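Local atomic coordinates of mirolysin (Tannerella forsythia, PDB entry 6R7V), a protein that is a zinc metallopeptidase of the pappalysin family that probably cleaves proteins, here a latent zymogen whose zinc is bound by a pro-segment cysteine. Residues L46-V51 with R298-Y303; A99-K104 with R285-F290; R108-N113 with N144-R149; L152-C157 with D180-H185. The protein carries 1 engineered substitution. One frame throughout, in Å; residues are numbered along the deposited sequence. Where two conformers were deposited one is given.

Interaction 1. Residues L46-V51 with R298-Y303; sequences LIPVVV and REMQIY
L46 and Q301 lie opposite each other, CA to CA 6.5 Å, where the start of strand segment 46-51 passes a short, weakly bonded helical turn at 299-302; beyond P48 the strand runs away from that turn. The carboxamide of Q301 grips the backbone of L46 at both its polar atoms. Q301 OE1 accepts from L46 N at 2.9 Å, and Q301 NE2 donates to L46 O at 2.7 Å, from above the carbonyl plane. The bend of Q301 at chi2 (-53°) folds the amide back onto the strand. This strand is central to the mixed sheet of the metzincin fold, with strands 101-105 and 152-157 as neighbours, so the C-terminal turn is fastened to the sheet itself. M300 supplies the apolar half. M300 CG, anti to the backbone N (chi1 -175°), packs at 3.7 Å on P48 CD, the two side chains running past each other in opposite directions. Further out, M300 SD sits 3.8 Å from I47 CD1 and 3.9 Å from I47 CG2.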
loop_
_atom_site.group_PDB
_atom_site.type_symbol
_atom_site.label_atom_id
_atom_site.label_comp_id
_atom_site.label_asym_id
_atom_site.label_seq_id
_atom_site.Cartn_x
_atom_site.Cartn_y
_atom_site.Cartn_z
ATOM N N LEU A 46 -15.196 -2.591 1.810
ATOM C CA LEU A 46 -15.043 -1.317 2.507
ATOM C C LEU A 46 -13.973 -1.447 3.585
ATOM O O LEU A 46 -14.029 -2.352 4.415
ATOM C CB LEU A 46 -16.398 -0.909 3.127
ATOM C CG LEU A 46 -16.412 0.340 4.015
ATOM C CD1 LEU A 46 -15.918 1.571 3.270
ATOM C CD2 LEU A 46 -17.836 0.585 4.533
ATOM N N ILE A 47 -13.058 -0.488 3.602
ATOM C CA ILE A 47 -11.964 -0.464 4.554
ATOM C C ILE A 47 -12.095 0.731 5.481
ATOM O O ILE A 47 -11.846 1.849 5.031
ATOM C CB ILE A 47 -10.603 -0.372 3.811
ATOM C CG1 ILE A 47 -10.409 -1.453 2.726
ATOM C CG2 ILE A 47 -9.414 -0.359 4.819
ATOM C CD1 ILE A 47 -10.315 -2.773 3.148
ATOM N N PRO A 48 -12.402 0.527 6.784
ATOM C CA PRO A 48 -12.352 1.643 7.762
ATOM C C PRO A 48 -10.913 2.031 8.006
ATOM O O PRO A 48 -10.061 1.156 8.187
ATOM C CB PRO A 48 -12.951 1.018 9.048
ATOM C CG PRO A 48 -13.657 -0.259 8.590
ATOM C CD PRO A 48 -12.778 -0.742 7.441
ATOM N N VAL A 49 -10.612 3.334 7.995
ATOM C CA VAL A 49 -9.254 3.813 8.129
ATOM C C VAL A 49 -9.114 4.697 9.345
ATOM O O VAL A 49 -9.963 5.538 9.621
ATOM C CB VAL A 49 -8.859 4.624 6.851
ATOM C CG1 VAL A 49 -7.456 5.242 6.971
ATOM C CG2 VAL A 49 -8.941 3.748 5.593
ATOM N N VAL A 50 -7.994 4.568 10.034
ATOM C CA VAL A 50 -7.579 5.521 11.048
ATOM C C VAL A 50 -6.202 6.027 10.652
ATOM O O VAL A 50 -5.301 5.240 10.309
ATOM C CB VAL A 50 -7.631 4.967 12.490
ATOM C CG1 VAL A 50 -6.788 3.692 12.661
ATOM C CG2 VAL A 50 -7.242 6.037 13.513
ATOM N N VAL A 51 -6.072 7.348 10.613
ATOM C CA VAL A 51 -4.776 7.991 10.316
ATOM C C VAL A 51 -4.188 8.519 11.603
ATOM O O VAL A 51 -4.819 9.355 12.288
ATOM C CB VAL A 51 -4.951 9.113 9.274
ATOM C CG1 VAL A 51 -3.600 9.780 8.969
ATOM C CG2 VAL A 51 -5.553 8.533 7.997
ATOM N N ARG A 298 -10.977 -10.943 6.115
ATOM C CA ARG A 298 -12.442 -11.040 6.037
ATOM C C ARG A 298 -13.183 -10.354 7.204
ATOM O O ARG A 298 -14.268 -9.812 6.975
ATOM C CB ARG A 298 -12.902 -12.500 5.901
ATOM C CG ARG A 298 -12.737 -13.313 7.172
ATOM C CD ARG A 298 -12.994 -14.804 6.975
ATOM N NE ARG A 298 -12.797 -15.540 8.225
ATOM C CZ ARG A 298 -11.633 -16.033 8.643
ATOM N NH1 ARG A 298 -10.536 -15.880 7.912
ATOM N NH2 ARG A 298 -11.561 -16.694 9.792
ATOM N N GLU A 299 -12.612 -10.368 8.430
ATOM C CA GLU A 299 -13.261 -9.777 9.612
ATOM C C GLU A 299 -13.461 -8.274 9.447
ATOM O O GLU A 299 -14.429 -7.714 9.970
ATOM C CB GLU A 299 -12.464 -10.048 10.894
ATOM C CG GLU A 299 -13.333 -10.218 12.125
ATOM C CD GLU A 299 -13.125 -9.192 13.218
ATOM O OE1 GLU A 299 -12.435 -9.514 14.212
ATOM O OE2 GLU A 299 -13.658 -8.068 13.086
ATOM N N MET A 300 -12.563 -7.615 8.692
ATOM C CA MET A 300 -12.676 -6.197 8.486
ATOM C C MET A 300 -14.003 -5.873 7.801
ATOM O O MET A 300 -14.533 -4.781 7.976
ATOM C CB MET A 300 -11.494 -5.705 7.652
ATOM C CG MET A 300 -11.481 -4.227 7.490
ATOM S SD MET A 300 -9.948 -3.724 6.758
ATOM C CE MET A 300 -8.869 -3.718 8.225
ATOM N N GLN A 301 -14.555 -6.824 7.039
ATOM C CA GLN A 301 -15.813 -6.550 6.356
ATOM C C GLN A 301 -17.037 -6.700 7.242
ATOM O O GLN A 301 -18.077 -6.141 6.902
ATOM C CB GLN A 301 -15.954 -7.443 5.120
ATOM C CG GLN A 301 -14.839 -7.175 4.106
ATOM C CD GLN A 301 -14.742 -5.710 3.768
ATOM O OE1 GLN A 301 -15.651 -5.140 3.134
ATOM N NE2 GLN A 301 -13.662 -5.067 4.235
ATOM N N ILE A 302 -16.939 -7.449 8.349
ATOM C CA ILE A 302 -18.102 -7.730 9.204
ATOM C C ILE A 302 -18.625 -6.437 9.864
ATOM O O ILE A 302 -19.829 -6.175 9.841
ATOM C CB ILE A 302 -17.793 -8.835 10.254
ATOM C CG1 ILE A 302 -17.328 -10.174 9.586
ATOM C CG2 ILE A 302 -19.019 -9.102 11.182
ATOM C CD1 ILE A 302 -18.272 -10.863 8.584
ATOM N N TYR A 303 -17.725 -5.610 10.365
ATOM C CA TYR A 303 -18.170 -4.406 11.041
ATOM C C TYR A 303 -17.781 -3.125 10.293
ATOM O O TYR A 303 -17.916 -2.052 10.871
ATOM C CB TYR A 303 -17.609 -4.390 12.482
ATOM C CG TYR A 303 -17.861 -5.687 13.217
ATOM C CD1 TYR A 303 -19.132 -6.009 13.686
ATOM C CD2 TYR A 303 -16.849 -6.632 13.370
ATOM C CE1 TYR A 303 -19.385 -7.226 14.317
ATOM C CE2 TYR A 303 -17.085 -7.849 14.015
ATOM C CZ TYR A 303 -18.356 -8.142 14.486
ATOM O OH TYR A 303 -18.614 -9.360 15.082
#

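Interaction 2. Residues A99-K104 with R285-F290; sequences ANIEFK and RMRSLF
R287 NH1 donates to A99 O at 2.9 Å, with an N-H...O angle of 150°, and makes a weaker, more bent bond to N100 O at 3.0 Å. Both carbonyl oxygens lie at the edge of the guanidinium, so one nitrogen clasps two successive peptides just ahead of strand 101-105. A bend at chi3 (60°) turns the guanidinium toward them after an otherwise extended start, and R287 CD passes 3.4 Å from A99 O on the way. The other terminal nitrogen, NH2, is bonded to the carbonyls of P41 and S43. The N100 amide is nearly parallel to the guanidinium, 6° between planes, with N100 CB 3.5 Å from R287 NH1; its OD1 is held by T44. Beside these polar contacts, M286 CE meets A99 CB at 4.2 Å, while I101 CD1 reaches M286 CB at 4.3 Å. This is helix-to-sheet packing in a metzincin: helix 280-288 is pinned through R287 to the peptides leading into strand 101-105, with the M286 side chain about 12 Å from the zinc.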
loop_
_atom_site.group_PDB
_atom_site.type_symbol
_atom_site.label_atom_id
_atom_site.label_comp_id
_atom_site.label_asym_id
_atom_site.label_seq_id
_atom_site.Cartn_x
_atom_site.Cartn_y
_atom_site.Cartn_z
ATOM N N ALA A 99 -10.429 -2.091 -8.598
ATOM C CA ALA A 99 -10.392 -2.978 -7.437
ATOM C C ALA A 99 -11.698 -3.055 -6.720
ATOM O O ALA A 99 -11.899 -3.990 -5.957
ATOM C CB ALA A 99 -9.311 -2.531 -6.458
ATOM N N ASN A 100 -12.585 -2.059 -6.892
ATOM C CA ASN A 100 -13.875 -2.054 -6.206
ATOM C C ASN A 100 -13.662 -2.197 -4.686
ATOM O O ASN A 100 -14.337 -2.966 -3.975
ATOM C CB ASN A 100 -14.813 -3.111 -6.791
ATOM C CG ASN A 100 -16.227 -3.070 -6.248
ATOM O OD1 ASN A 100 -16.706 -2.029 -5.788
ATOM N ND2 ASN A 100 -16.894 -4.211 -6.271
ATOM N N ILE A 101 -12.676 -1.430 -4.190
ATOM C CA ILE A 101 -12.356 -1.297 -2.780
ATOM C C ILE A 101 -12.520 0.180 -2.444
ATOM O O ILE A 101 -11.941 1.035 -3.125
ATOM C CB ILE A 101 -10.915 -1.806 -2.493
ATOM C CG1 ILE A 101 -10.787 -3.298 -2.803
ATOM C CG2 ILE A 101 -10.538 -1.539 -1.026
ATOM C CD1 ILE A 101 -9.325 -3.870 -2.703
ATOM N N GLU A 102 -13.279 0.462 -1.379
ATOM C CA GLU A 102 -13.521 1.801 -0.830
ATOM C C GLU A 102 -12.832 1.991 0.493
ATOM O O GLU A 102 -12.761 1.046 1.276
ATOM C CB GLU A 102 -15.026 1.997 -0.534
ATOM C CG GLU A 102 -15.946 2.251 -1.685
ATOM C CD GLU A 102 -17.408 2.238 -1.264
ATOM O OE1 GLU A 102 -17.722 2.144 -0.056
ATOM O OE2 GLU A 102 -18.244 2.236 -2.176
ATOM N N PHE A 103 -12.487 3.236 0.814
ATOM C CA PHE A 103 -11.821 3.606 2.057
ATOM C C PHE A 103 -12.612 4.695 2.708
ATOM O O PHE A 103 -13.052 5.625 2.031
ATOM C CB PHE A 103 -10.394 4.101 1.785
ATOM C CG PHE A 103 -9.501 3.069 1.146
ATOM C CD1 PHE A 103 -9.535 2.850 -0.231
ATOM C CD2 PHE A 103 -8.651 2.285 1.921
ATOM C CE1 PHE A 103 -8.713 1.889 -0.822
ATOM C CE2 PHE A 103 -7.858 1.292 1.332
ATOM C CZ PHE A 103 -7.889 1.106 -0.045
ATOM N N LYS A 104 -12.853 4.568 4.017
ATOM C CA LYS A 104 -13.559 5.631 4.732
ATOM C C LYS A 104 -12.915 5.827 6.065
ATOM O O LYS A 104 -12.636 4.850 6.768
ATOM C CB LYS A 104 -15.056 5.321 4.942
ATOM C CG LYS A 104 -15.916 5.292 3.695
ATOM C CD LYS A 104 -17.385 5.010 4.068
ATOM C CE LYS A 104 -18.144 4.573 2.850
ATOM N NZ LYS A 104 -19.588 4.388 3.127
ATOM N N ARG A 285 -5.694 -10.374 -6.790
ATOM C CA ARG A 285 -4.893 -10.741 -5.644
ATOM C C ARG A 285 -5.337 -9.946 -4.411
ATOM O O ARG A 285 -5.458 -10.517 -3.323
ATOM C CB ARG A 285 -3.413 -10.509 -5.954
ATOM C CG ARG A 285 -2.496 -10.662 -4.766
ATOM C CD ARG A 285 -2.515 -12.045 -4.160
ATOM N NE ARG A 285 -1.785 -12.985 -4.980
ATOM C CZ ARG A 285 -0.621 -13.524 -4.645
ATOM N NH1 ARG A 285 -0.094 -13.296 -3.451
ATOM N NH2 ARG A 285 -0.009 -14.342 -5.473
ATOM N N MET A 286 -5.556 -8.640 -4.563
ATOM C CA MET A 286 -5.954 -7.803 -3.417
ATOM C C MET A 286 -7.323 -8.209 -2.878
ATOM O O MET A 286 -7.499 -8.363 -1.664
ATOM C CB MET A 286 -5.966 -6.325 -3.854
ATOM C CG MET A 286 -4.555 -5.827 -4.180
ATOM S SD MET A 286 -4.489 -4.009 -4.309
ATOM C CE MET A 286 -5.317 -3.784 -5.925
ATOM N N ARG A 287 -8.285 -8.460 -3.772
ATOM C CA ARG A 287 -9.619 -8.794 -3.301
ATOM C C ARG A 287 -9.701 -10.167 -2.640
ATOM O O ARG A 287 -10.568 -10.403 -1.783
ATOM C CB ARG A 287 -10.616 -8.758 -4.454
ATOM C CG ARG A 287 -10.800 -7.332 -5.009
ATOM C CD ARG A 287 -11.810 -7.348 -6.154
ATOM N NE ARG A 287 -13.135 -7.825 -5.743
ATOM C CZ ARG A 287 -14.028 -7.099 -5.073
ATOM N NH1 ARG A 287 -13.769 -5.826 -4.759
ATOM N NH2 ARG A 287 -15.194 -7.634 -4.715
ATOM N N SER A 288 -8.778 -11.058 -3.036
ATOM C CA SER A 288 -8.758 -12.426 -2.505
ATOM C C SER A 288 -8.553 -12.461 -0.984
ATOM O O SER A 288 -8.999 -13.421 -0.338
ATOM C CB SER A 288 -7.688 -13.262 -3.204
ATOM O OG SER A 288 -6.374 -12.934 -2.786
ATOM N N LEU A 289 -7.953 -11.417 -0.409
ATOM C CA LEU A 289 -7.723 -11.355 1.051
ATOM C C LEU A 289 -9.015 -11.204 1.819
ATOM O O LEU A 289 -9.019 -11.388 3.036
ATOM C CB LEU A 289 -6.798 -10.186 1.395
ATOM C CG LEU A 289 -5.416 -10.202 0.759
ATOM C CD1 LEU A 289 -4.699 -8.920 1.045
ATOM C CD2 LEU A 289 -4.559 -11.353 1.281
ATOM N N PHE A 290 -10.127 -10.918 1.116
ATOM C CA PHE A 290 -11.399 -10.708 1.792
ATOM C C PHE A 290 -12.350 -11.872 1.530
ATOM O O PHE A 290 -13.537 -11.750 1.803
ATOM C CB PHE A 290 -11.987 -9.370 1.366
ATOM C CG PHE A 290 -11.066 -8.233 1.723
ATOM C CD1 PHE A 290 -11.197 -7.563 2.942
ATOM C CD2 PHE A 290 -10.084 -7.806 0.832
ATOM C CE1 PHE A 290 -10.350 -6.507 3.261
ATOM C CE2 PHE A 290 -9.234 -6.750 1.158
ATOM C CZ PHE A 290 -9.361 -6.121 2.375
#

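Interaction 3. Residues R108-N113 with N144-R149; sequences RDPNGN and NAWNTR
W146 lays one face of its indole against D109 and P110, a CH-pi contact between two surface loops, one leading out of strand 101-105 and the other into strand 152-157. The first of these loops makes a type I beta turn from D109 to G112. Starting at the root of the tryptophan, W146 CB is 3.7 Å from P110 CG, and W146 CG lies at the same distance from that atom. A chi1 of -73° sets CG beside the backbone N and brings one face of the ring against P110. P110 CD stands over the face of the six-membered ring, 20° off its normal and nearest W146 CD2 at 3.6 Å, and the two side chains cross at about a right angle. Toward the far rim D109 takes over. D109 CB lies 3.6 Å from W146 CH2, still over the same face, and its CA borders CZ3. H52 and Y151 also meet the indole edge-to-face. The carboxylate of D109 turns away from the indole and organises its own turn: OD1 accepts from N111 N, forming an Asx turn, and from N113 N. The two donors arrive from opposite faces of the carboxylate plane, N111 N at 2.8 Å and N113 N at 2.9 Å from D109 OD1.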
loop_
_atom_site.group_PDB
_atom_site.type_symbol
_atom_site.label_atom_id
_atom_site.label_comp_id
_atom_site.label_asym_id
_atom_site.label_seq_id
_atom_site.Cartn_x
_atom_site.Cartn_y
_atom_site.Cartn_z
ATOM N N ARG A 108 -16.140 5.548 14.562
ATOM C CA ARG A 108 -16.243 4.936 15.904
ATOM C C ARG A 108 -14.892 4.362 16.262
ATOM O O ARG A 108 -14.316 3.637 15.439
ATOM C CB ARG A 108 -17.315 3.836 15.929
ATOM C CG ARG A 108 -18.709 4.392 15.706
ATOM C CD ARG A 108 -19.694 3.304 15.468
ATOM N NE ARG A 108 -20.924 3.829 14.879
ATOM C CZ ARG A 108 -22.050 3.135 14.779
ATOM N NH1 ARG A 108 -22.102 1.878 15.202
ATOM N NH2 ARG A 108 -23.129 3.687 14.246
ATOM N N ASP A 109 -14.361 4.724 17.452
ATOM C CA ASP A 109 -13.034 4.256 17.841
ATOM C C ASP A 109 -13.168 2.865 18.497
ATOM O O ASP A 109 -14.292 2.385 18.655
ATOM C CB ASP A 109 -12.306 5.291 18.736
ATOM C CG ASP A 109 -12.756 5.409 20.179
ATOM O OD1 ASP A 109 -13.565 4.556 20.636
ATOM O OD2 ASP A 109 -12.329 6.384 20.857
ATOM N N PRO A 110 -12.074 2.202 18.905
ATOM C CA PRO A 110 -12.204 0.848 19.458
ATOM C C PRO A 110 -12.974 0.767 20.770
ATOM O O PRO A 110 -13.333 -0.328 21.180
ATOM C CB PRO A 110 -10.749 0.430 19.672
ATOM C CG PRO A 110 -10.002 1.203 18.593
ATOM C CD PRO A 110 -10.650 2.539 18.672
ATOM N N ASN A 111 -13.213 1.909 21.443
ATOM C CA ASN A 111 -13.984 1.899 22.684
ATOM C C ASN A 111 -15.448 2.306 22.441
ATOM O O ASN A 111 -16.181 2.492 23.412
ATOM C CB ASN A 111 -13.341 2.799 23.764
ATOM C CG ASN A 111 -11.958 2.325 24.109
ATOM O OD1 ASN A 111 -11.653 1.132 23.982
ATOM N ND2 ASN A 111 -11.100 3.240 24.530
ATOM N N GLY A 112 -15.845 2.474 21.174
ATOM C CA GLY A 112 -17.219 2.860 20.844
ATOM C C GLY A 112 -17.475 4.355 20.904
ATOM O O GLY A 112 -18.635 4.797 20.837
ATOM N N ASN A 113 -16.408 5.149 21.045
ATOM C CA ASN A 113 -16.593 6.591 21.096
ATOM C C ASN A 113 -16.516 7.198 19.711
ATOM O O ASN A 113 -15.856 6.650 18.836
ATOM C CB ASN A 113 -15.562 7.223 22.003
ATOM C CG ASN A 113 -15.878 6.916 23.441
ATOM O OD1 ASN A 113 -17.018 7.089 23.888
ATOM N ND2 ASN A 113 -14.907 6.401 24.176
ATOM N N ASN A 144 -0.048 3.501 19.457
ATOM C CA ASN A 144 -0.523 2.126 19.266
ATOM C C ASN A 144 -1.599 2.027 18.193
ATOM O O ASN A 144 -2.443 2.917 18.056
ATOM C CB ASN A 144 -1.121 1.569 20.554
ATOM C CG ASN A 144 -0.146 1.296 21.665
ATOM O OD1 ASN A 144 1.077 1.397 21.523
ATOM N ND2 ASN A 144 -0.675 0.908 22.826
ATOM N N ALA A 145 -1.590 0.921 17.455
ATOM C CA ALA A 145 -2.613 0.676 16.462
ATOM C C ALA A 145 -3.979 0.491 17.106
ATOM O O ALA A 145 -4.090 0.053 18.261
ATOM C CB ALA A 145 -2.249 -0.592 15.696
ATOM N N TRP A 146 -5.018 0.821 16.341
ATOM C CA TRP A 146 -6.392 0.493 16.645
ATOM C C TRP A 146 -6.643 -0.885 16.087
ATOM O O TRP A 146 -6.253 -1.143 14.932
ATOM C CB TRP A 146 -7.342 1.475 15.969
ATOM C CG TRP A 146 -7.385 2.852 16.565
ATOM C CD1 TRP A 146 -6.545 3.404 17.503
ATOM C CD2 TRP A 146 -8.349 3.855 16.253
ATOM N NE1 TRP A 146 -7.002 4.663 17.858
ATOM C CE2 TRP A 146 -8.062 4.988 17.050
ATOM C CE3 TRP A 146 -9.507 3.870 15.458
ATOM C CZ2 TRP A 146 -8.860 6.132 17.026
ATOM C CZ3 TRP A 146 -10.230 5.036 15.361
ATOM C CH2 TRP A 146 -9.930 6.138 16.166
ATOM N N ASN A 147 -7.330 -1.737 16.866
ATOM C CA ASN A 147 -7.686 -3.114 16.491
ATOM C C ASN A 147 -7.448 -3.386 14.957
ATOM O O ASN A 147 -8.302 -3.062 14.122
ATOM C CB ASN A 147 -9.136 -3.384 16.851
ATOM C CG ASN A 147 -9.532 -4.830 16.625
ATOM O OD1 ASN A 147 -8.803 -5.630 16.006
ATOM N ND2 ASN A 147 -10.738 -5.163 17.055
ATOM N N THR A 148 -6.317 -4.047 14.607
ATOM C CA THR A 148 -5.942 -4.237 13.202
ATOM C C THR A 148 -6.837 -5.233 12.454
ATOM O O THR A 148 -6.720 -5.339 11.225
ATOM C CB THR A 148 -4.470 -4.617 13.069
ATOM O OG1 THR A 148 -4.246 -5.824 13.796
ATOM C CG2 THR A 148 -3.556 -3.528 13.583
ATOM N N ARG A 149 -7.742 -5.922 13.180
ATOM C CA ARG A 149 -8.697 -6.821 12.518
ATOM C C ARG A 149 -9.821 -6.001 11.914
ATOM O O ARG A 149 -10.530 -6.479 11.038
ATOM C CB ARG A 149 -9.304 -7.804 13.527
ATOM C CG ARG A 149 -8.282 -8.610 14.309
ATOM C CD ARG A 149 -8.933 -9.546 15.323
ATOM N NE ARG A 149 -9.796 -10.570 14.719
ATOM C CZ ARG A 149 -9.348 -11.605 14.015
ATOM N NH1 ARG A 149 -8.051 -11.732 13.758
ATOM N NH2 ARG A 149 -10.198 -12.509 13.539
#

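Interaction 4. Residues L152-C157 with D180-H185; sequences LNIWVC and DGVVIH
N153 O receives V182 N at 3.0 Å, the first rung of a parallel beta ladder between strands 152-157 and 182-185 in the mixed sheet of this metzincin. V182 O then accepts from W155 N, W155 O from I184 N at 2.8 Å, and I184 O from C157 N. The bonds are fairly straight, and the short strand axes are inclined at 26°. On one face I154 and V182 lie side by side, pointing the same way; in one of the two V182 conformers I154 CG1 is 3.7 Å from V182 CG2. I154 CG2 touches I184 CG1. A208 of helix 203-212, the helix that carries zinc ligands H207 and H211, covers V182 and I184. W155 and V183 occupy the other face. W155 CG is anti to the carbonyl carbon (chi1 -73°), and the indole lies along the partner strand, its edge toward backbone oxygens: W155 CE3 is 3.4 Å from V182 O and W155 CZ3 3.7 Å from D180 O, while NE1 bonds to N143 O. C157 SG packs on V183 CG1. G181 CA lies 3.4 Å from N153 O, a CA-H...O contact, and near the edge of the W155 ring. D180 is anchored by a salt bridge to R297 and by W212 NE1. Beside the first rung, a water accepts from N153 N at 2.8 Å and lies 2.8 Å from D180 O, probably donating to it.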
loop_
_atom_site.group_PDB
_atom_site.type_symbol
_atom_site.label_atom_id
_atom_site.label_comp_id
_atom_site.label_asym_id
_atom_site.label_seq_id
_atom_site.Cartn_x
_atom_site.Cartn_y
_atom_site.Cartn_z
ATOM N N LEU A 152 -7.792 -0.293 9.055
ATOM C CA LEU A 152 -6.495 -0.066 8.419
ATOM C C LEU A 152 -5.888 1.129 9.121
ATOM O O LEU A 152 -6.444 2.230 9.096
ATOM C CB LEU A 152 -6.593 0.185 6.908
ATOM C CG LEU A 152 -5.384 0.895 6.224
ATOM C CD1 LEU A 152 -4.090 0.049 6.290
ATOM C CD2 LEU A 152 -5.662 1.197 4.760
ATOM N N ASN A 153 -4.724 0.904 9.738
ATOM C CA ASN A 153 -3.961 1.939 10.425
ATOM C C ASN A 153 -2.911 2.524 9.496
ATOM O O ASN A 153 -2.080 1.772 8.958
ATOM C CB ASN A 153 -3.254 1.359 11.641
ATOM C CG ASN A 153 -4.170 0.972 12.755
ATOM O OD1 ASN A 153 -4.331 1.696 13.749
ATOM N ND2 ASN A 153 -4.804 -0.172 12.626
ATOM N N ILE A 154 -2.971 3.844 9.284
ATOM C CA ILE A 154 -2.010 4.557 8.470
ATOM C C ILE A 154 -1.293 5.546 9.354
ATOM O O ILE A 154 -1.943 6.498 9.835
ATOM C CB ILE A 154 -2.651 5.291 7.284
ATOM C CG1 ILE A 154 -3.483 4.347 6.382
ATOM C CG2 ILE A 154 -1.540 6.002 6.500
ATOM C CD1 ILE A 154 -4.179 5.102 5.172
ATOM N N TRP A 155 0.003 5.323 9.626
ATOM C CA TRP A 155 0.768 6.251 10.454
ATOM C C TRP A 155 1.444 7.242 9.543
ATOM O O TRP A 155 1.947 6.840 8.479
ATOM C CB TRP A 155 1.812 5.494 11.283
ATOM C CG TRP A 155 1.255 4.701 12.408
ATOM C CD1 TRP A 155 1.190 5.087 13.717
ATOM C CD2 TRP A 155 0.861 3.317 12.376
ATOM N NE1 TRP A 155 0.700 4.056 14.495
ATOM C CE2 TRP A 155 0.457 2.966 13.685
ATOM C CE3 TRP A 155 0.746 2.351 11.351
ATOM C CZ2 TRP A 155 0.033 1.671 14.012
ATOM C CZ3 TRP A 155 0.285 1.083 11.671
ATOM C CH2 TRP A 155 -0.026 0.737 12.993
ATOM N N VAL A 156 1.427 8.535 9.915
ATOM C CA VAL A 156 2.077 9.595 9.150
ATOM C C VAL A 156 3.116 10.233 10.038
ATOM O O VAL A 156 2.778 10.623 11.164
ATOM C CB VAL A 156 1.038 10.620 8.669
ATOM C CG1 VAL A 156 1.706 11.745 7.878
ATOM C CG2 VAL A 156 -0.057 9.935 7.838
ATOM N N CYS A 157 4.391 10.220 9.626
ATOM C CA CYS A 157 5.454 10.686 10.492
ATOM C C CYS A 157 6.676 11.090 9.675
ATOM O O CYS A 157 6.694 10.900 8.443
ATOM C CB CYS A 157 5.821 9.574 11.475
ATOM S SG CYS A 157 6.614 8.146 10.693
ATOM N N ASP A 180 0.467 -4.376 11.939
ATOM C CA ASP A 180 -0.126 -4.416 10.620
ATOM C C ASP A 180 -0.634 -3.025 10.217
ATOM O O ASP A 180 -1.179 -2.283 11.048
ATOM C CB ASP A 180 -1.262 -5.449 10.543
ATOM C CG ASP A 180 -1.849 -5.555 9.145
ATOM O OD1 ASP A 180 -1.071 -5.780 8.189
ATOM O OD2 ASP A 180 -3.051 -5.343 9.006
ATOM N N GLY A 181 -0.373 -2.636 8.970
ATOM C CA GLY A 181 -0.764 -1.330 8.477
ATOM C C GLY A 181 0.313 -0.727 7.626
ATOM O O GLY A 181 1.204 -1.452 7.116
ATOM N N VAL A 182 0.215 0.612 7.433
ATOM C CA VAL A 182 1.161 1.299 6.550
ATOM C C VAL A 182 1.629 2.590 7.179
ATOM O O VAL A 182 0.930 3.199 8.013
ATOM C CB VAL A 182 0.638 1.541 5.103
ATOM C CG1 VAL A 182 0.150 0.240 4.448
ATOM C CG2 VAL A 182 -0.449 2.606 5.056
ATOM N N VAL A 183 2.876 2.968 6.847
ATOM C CA VAL A 183 3.514 4.174 7.394
ATOM C C VAL A 183 3.929 5.027 6.208
ATOM O O VAL A 183 4.594 4.516 5.278
ATOM C CB VAL A 183 4.738 3.820 8.276
ATOM C CG1 VAL A 183 5.336 5.077 8.898
ATOM C CG2 VAL A 183 4.376 2.825 9.387
ATOM N N ILE A 184 3.565 6.329 6.234
ATOM C CA ILE A 184 3.890 7.228 5.142
ATOM C C ILE A 184 4.639 8.449 5.647
ATOM O O ILE A 184 4.248 9.036 6.661
ATOM C CB ILE A 184 2.603 7.666 4.371
ATOM C CG1 ILE A 184 1.659 6.487 3.958
ATOM C CG2 ILE A 184 2.981 8.506 3.091
ATOM C CD1 ILE A 184 2.343 5.502 2.896
ATOM N N HIS A 185 5.635 8.915 4.882
ATOM C CA HIS A 185 6.355 10.144 5.242
ATOM C C HIS A 185 5.388 11.299 5.134
ATOM O O HIS A 185 4.688 11.423 4.126
ATOM C CB HIS A 185 7.511 10.323 4.255
ATOM C CG HIS A 185 8.532 11.329 4.672
ATOM N ND1 HIS A 185 8.198 12.643 4.913
ATOM C CD2 HIS A 185 9.843 11.149 4.948
ATOM C CE1 HIS A 185 9.323 13.236 5.295
ATOM N NE2 HIS A 185 10.334 12.377 5.358
HETATM O O HOH W 1 -3.854 -1.718 10.330
#

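How the interactions relate
Interaction 1 opens first, at strand segment 46-51, and closes only at 298-303, so its loop encloses the other three. Interaction 2 is nested within it, running from 99-104 to 285-290, and in turn encloses interactions 3 and 4. Those two are in series: 108-113 returns to 144-149 before 152-157 pairs with 180-185. Strand 45-55 unites interactions 1, 2 and 4, bonded through its backbone to strand 101-105 and to strand 152-157. F290 of interaction 2 packs on I47 and Q301 of interaction 1. Interaction 3 joins its neighbours by a salt bridge to E299 from one of the two R149 conformers and by W146 N bonding to N153.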